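PDB 4R25: nitrogen regulatory PII-like protein from Bacillus subtilis subsp. subtilis, which is a PII-family signalling protein required for full induction of the nrgAB operon when ammonium is limiting, and interacts with NrgA to localise to the membrane. Local coordinates for residues A[5-10]-A[60-65]. Sequence-based numbering, arbitrary orientation.
Sequences KVEIVT and RLKIEI. With ZN (zinc ion), chain E.
Val6, Ile8 and Thr10 form antiparallel hydrogen-bonded pairs with Ile65, Ile63 and Leu61, their six N-H···O=C bonds joining strands 5-10 and 60-65, whose axes approach to 4.7 Å, in the middle of the PII sheet. These residues, mostly branched and apolar as suits a buried strand, put their side chains on the face covered by helices 15-25 and 72-83. There CB of Ile8 lies 4.1 Å from CB of Ile63, and the CD1 methyls of Ile8 and Ile65 meet diagonally. Lys5, Glu7, Val9, Lys62 and Glu64 occupy the other face, turned to neighbouring subunits of the trimer. Lys5 starts with CG opposite the backbone N (chi1 180°) and bends at chi3, which carries NZ over Glu64 to stand 2.5 Å from the zinc ion. Glu64 OE2 binds the metal at 2.3 Å, and Glu7 OE2 reaches it at 2.6 Å. The Glu7 and Glu64 carboxylates run side by side, their planes 24° apart. Lys62 extends across Glu7, its CE against the carboxylate; its NZ donates to the water that is a further zinc ligand and bridges to Glu64 of the second subunit, as Glu64 OE1 does to Lys62 of the third. Beside Thr10, where strand 4-10 ends, the Arg60 chain bends at chi2 and chi3, laying one guanidinium face over Thr10 C, while NH2 bonds weakly to Gly89 O. Replaced by alanine, Arg60 would no longer cover the Thr10 carbonyl, and Gly89 O would probably lose this donor. The shared zinc ion probably offsets the repulsion expected between Glu7 OE2 and Glu64 OE2, and binding through NZ would need a neutral Lys5 amine.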
ATOM      1  N   LYS A   5      -3.715  -3.754   9.483  1.00 40.69           N
ATOM      2  CA  LYS A   5      -3.648  -4.191   8.108  1.00 29.18           C
ATOM      3  C   LYS A   5      -2.599  -5.280   7.997  1.00 36.30           C
ATOM      4  O   LYS A   5      -1.441  -5.083   8.364  1.00 44.01           O
ATOM      5  CB  LYS A   5      -3.303  -3.031   7.183  1.00 35.06           C
ATOM      6  CG  LYS A   5      -3.208  -3.421   5.711  1.00 36.33           C
ATOM      7  CD  LYS A   5      -2.328  -2.436   4.977  1.00 54.17           C
ATOM      8  CE  LYS A   5      -2.816  -2.176   3.570  1.00 78.20           C
ATOM      9  NZ  LYS A   5      -2.077  -1.027   2.971  1.00 73.45           N
ATOM     10  N   VAL A   6      -3.011  -6.433   7.485  1.00 39.63           N
ATOM     11  CA  VAL A   6      -2.077  -7.507   7.220  1.00 27.80           C
ATOM     12  C   VAL A   6      -1.765  -7.545   5.735  1.00 36.43           C
ATOM     13  O   VAL A   6      -2.655  -7.695   4.901  1.00 38.37           O
ATOM     14  CB  VAL A   6      -2.615  -8.869   7.703  1.00 42.24           C
ATOM     15  CG1 VAL A   6      -1.644  -9.988   7.348  1.00 27.58           C
ATOM     16  CG2 VAL A   6      -2.849  -8.831   9.191  1.00 32.48           C
ATOM     17  N   GLU A   7      -0.485  -7.403   5.414  1.00 38.64           N
ATOM     18  CA  GLU A   7      -0.038  -7.380   4.033  1.00 32.54           C
ATOM     19  C   GLU A   7       0.818  -8.608   3.722  1.00 47.08           C
ATOM     20  O   GLU A   7       1.938  -8.738   4.217  1.00 46.02           O
ATOM     21  CB  GLU A   7       0.759  -6.109   3.795  1.00 33.64           C
ATOM     22  CG  GLU A   7       1.012  -5.766   2.359  1.00 39.82           C
ATOM     23  CD  GLU A   7       1.464  -4.325   2.213  1.00 62.53           C
ATOM     24  OE1 GLU A   7       2.668  -4.078   1.980  1.00 59.43           O
ATOM     25  OE2 GLU A   7       0.604  -3.431   2.352  1.00 78.70           O
ATOM     26  N   ILE A   8       0.283  -9.512   2.910  1.00 38.87           N
ATOM     27  CA  ILE A   8       1.023 -10.694   2.511  1.00 31.77           C
ATOM     28  C   ILE A   8       1.577 -10.512   1.106  1.00 40.53           C
ATOM     29  O   ILE A   8       0.826 -10.279   0.162  1.00 51.08           O
ATOM     30  CB  ILE A   8       0.131 -11.949   2.543  1.00 32.88           C
ATOM     31  CG1 ILE A   8      -0.630 -12.035   3.867  1.00 32.55           C
ATOM     32  CG2 ILE A   8       0.968 -13.194   2.323  1.00 35.70           C
ATOM     33  CD1 ILE A   8      -1.705 -13.111   3.891  1.00 42.09           C
ATOM     34  N   VAL A   9       2.892 -10.612   0.964  1.00 40.29           N
ATOM     35  CA  VAL A   9       3.518 -10.504  -0.348  1.00 45.24           C
ATOM     36  C   VAL A   9       4.196 -11.821  -0.717  1.00 54.95           C
ATOM     37  O   VAL A   9       5.232 -12.176  -0.162  1.00 43.94           O
ATOM     38  CB  VAL A   9       4.536  -9.351  -0.394  1.00 43.99           C
ATOM     39  CG1 VAL A   9       5.306  -9.376  -1.695  1.00 42.80           C
ATOM     40  CG2 VAL A   9       3.830  -8.017  -0.209  1.00 39.66           C
ATOM     41  N   THR A  10       3.612 -12.545  -1.664  1.00 49.65           N
ATOM     42  CA  THR A  10       3.990 -13.933  -1.847  1.00 47.92           C
ATOM     43  C   THR A  10       3.905 -14.452  -3.289  1.00 43.33           C
ATOM     44  O   THR A  10       3.641 -13.703  -4.227  1.00 55.21           O
ATOM     45  CB  THR A  10       3.188 -14.826  -0.865  1.00 48.42           C
ATOM     46  OG1 THR A  10       3.499 -16.207  -1.073  1.00 62.99           O
ATOM     47  CG2 THR A  10       1.689 -14.601  -1.024  1.00 62.76           C
ATOM     48  N   ARG A  60       4.822 -11.496  -7.953  1.00 47.11           N
ATOM     49  CA  ARG A  60       4.359 -11.534  -6.584  1.00 44.02           C
ATOM     50  C   ARG A  60       2.871 -11.212  -6.501  1.00 53.83           C
ATOM     51  O   ARG A  60       2.330 -10.454  -7.309  1.00 39.77           O
ATOM     52  CB  ARG A  60       5.175 -10.572  -5.720  1.00 46.59           C
ATOM     53  CG  ARG A  60       6.675 -10.883  -5.662  1.00 59.29           C
ATOM     54  CD  ARG A  60       7.022 -11.954  -4.633  1.00 45.43           C
ATOM     55  NE  ARG A  60       6.850 -13.309  -5.146  1.00 66.09           N
ATOM     56  CZ  ARG A  60       7.566 -14.353  -4.741  1.00 73.72           C
ATOM     57  NH1 ARG A  60       8.509 -14.190  -3.824  1.00 82.47           N
ATOM     58  NH2 ARG A  60       7.352 -15.554  -5.260  1.00 66.91           N
ATOM     59  N   LEU A  61       2.218 -11.815  -5.521  1.00 44.80           N
ATOM     60  CA  LEU A  61       0.823 -11.551  -5.242  1.00 41.63           C
ATOM     61  C   LEU A  61       0.759 -10.757  -3.951  1.00 42.45           C
ATOM     62  O   LEU A  61       1.268 -11.199  -2.926  1.00 40.49           O
ATOM     63  CB  LEU A  61       0.071 -12.870  -5.089  1.00 45.66           C
ATOM     64  CG  LEU A  61      -1.379 -12.815  -4.616  1.00 56.17           C
ATOM     65  CD1 LEU A  61      -2.274 -12.104  -5.630  1.00 33.08           C
ATOM     66  CD2 LEU A  61      -1.871 -14.225  -4.338  1.00 48.10           C
ATOM     67  N   LYS A  62       0.149  -9.580  -3.992  1.00 34.18           N
ATOM     68  CA  LYS A  62       0.016  -8.780  -2.780  1.00 31.17           C
ATOM     69  C   LYS A  62      -1.414  -8.921  -2.266  1.00 31.77           C
ATOM     70  O   LYS A  62      -2.372  -8.635  -3.002  1.00 40.75           O
ATOM     71  CB  LYS A  62       0.330  -7.318  -3.077  1.00 41.73           C
ATOM     72  CG  LYS A  62       0.536  -6.428  -1.850  1.00 45.57           C
ATOM     73  CD  LYS A  62       0.782  -4.992  -2.316  1.00 38.15           C
ATOM     74  CE  LYS A  62       1.209  -4.087  -1.182  1.00 62.15           C
ATOM     75  NZ  LYS A  62       1.473  -2.715  -1.720  1.00 66.92           N
ATOM     76  N   ILE A  63      -1.552  -9.387  -1.027  1.00 37.57           N
ATOM     77  CA  ILE A  63      -2.855  -9.588  -0.416  1.00 26.86           C
ATOM     78  C   ILE A  63      -2.999  -8.718   0.821  1.00 29.05           C
ATOM     79  O   ILE A  63      -2.197  -8.794   1.745  1.00 39.83           O
ATOM     80  CB  ILE A  63      -3.035 -11.044   0.019  1.00 44.09           C
ATOM     81  CG1 ILE A  63      -2.965 -11.983  -1.192  1.00 42.98           C
ATOM     82  CG2 ILE A  63      -4.341 -11.206   0.788  1.00 30.31           C
ATOM     83  CD1 ILE A  63      -2.728 -13.411  -0.846  1.00 36.74           C
ATOM     84  N   GLU A  64      -4.054  -7.918   0.852  1.00 39.94           N
ATOM     85  CA  GLU A  64      -4.318  -7.060   1.997  1.00 39.05           C
ATOM     86  C   GLU A  64      -5.594  -7.442   2.768  1.00 47.39           C
ATOM     87  O   GLU A  64      -6.667  -7.639   2.197  1.00 37.25           O
ATOM     88  CB  GLU A  64      -4.353  -5.604   1.558  1.00 33.51           C
ATOM     89  CG  GLU A  64      -3.012  -5.119   1.032  1.00 47.19           C
ATOM     90  CD  GLU A  64      -3.036  -3.662   0.611  1.00 69.53           C
ATOM     91  OE1 GLU A  64      -4.123  -3.141   0.280  1.00 72.83           O
ATOM     92  OE2 GLU A  64      -1.960  -3.036   0.617  1.00 73.00           O
ATOM     93  N   ILE A  65      -5.448  -7.551   4.078  1.00 29.56           N
ATOM     94  CA  ILE A  65      -6.531  -7.921   4.953  1.00 32.73           C
ATOM     95  C   ILE A  65      -6.543  -6.928   6.099  1.00 36.75           C
ATOM     96  O   ILE A  65      -5.511  -6.664   6.705  1.00 41.31           O
ATOM     97  CB  ILE A  65      -6.313  -9.339   5.501  1.00 38.49           C
ATOM     98  CG1 ILE A  65      -5.932 -10.281   4.360  1.00 42.81           C
ATOM     99  CG2 ILE A  65      -7.553  -9.838   6.220  1.00 39.30           C
ATOM    100  CD1 ILE A  65      -5.236 -11.541   4.813  1.00 50.52           C
TER
HETATM  101 ZN    ZN E 204      -0.417  -1.346   1.076  1.00114.89          ZN
HETATM  102  O   HOH W   1      -0.177  -0.374  -1.295  0.33 39.85           O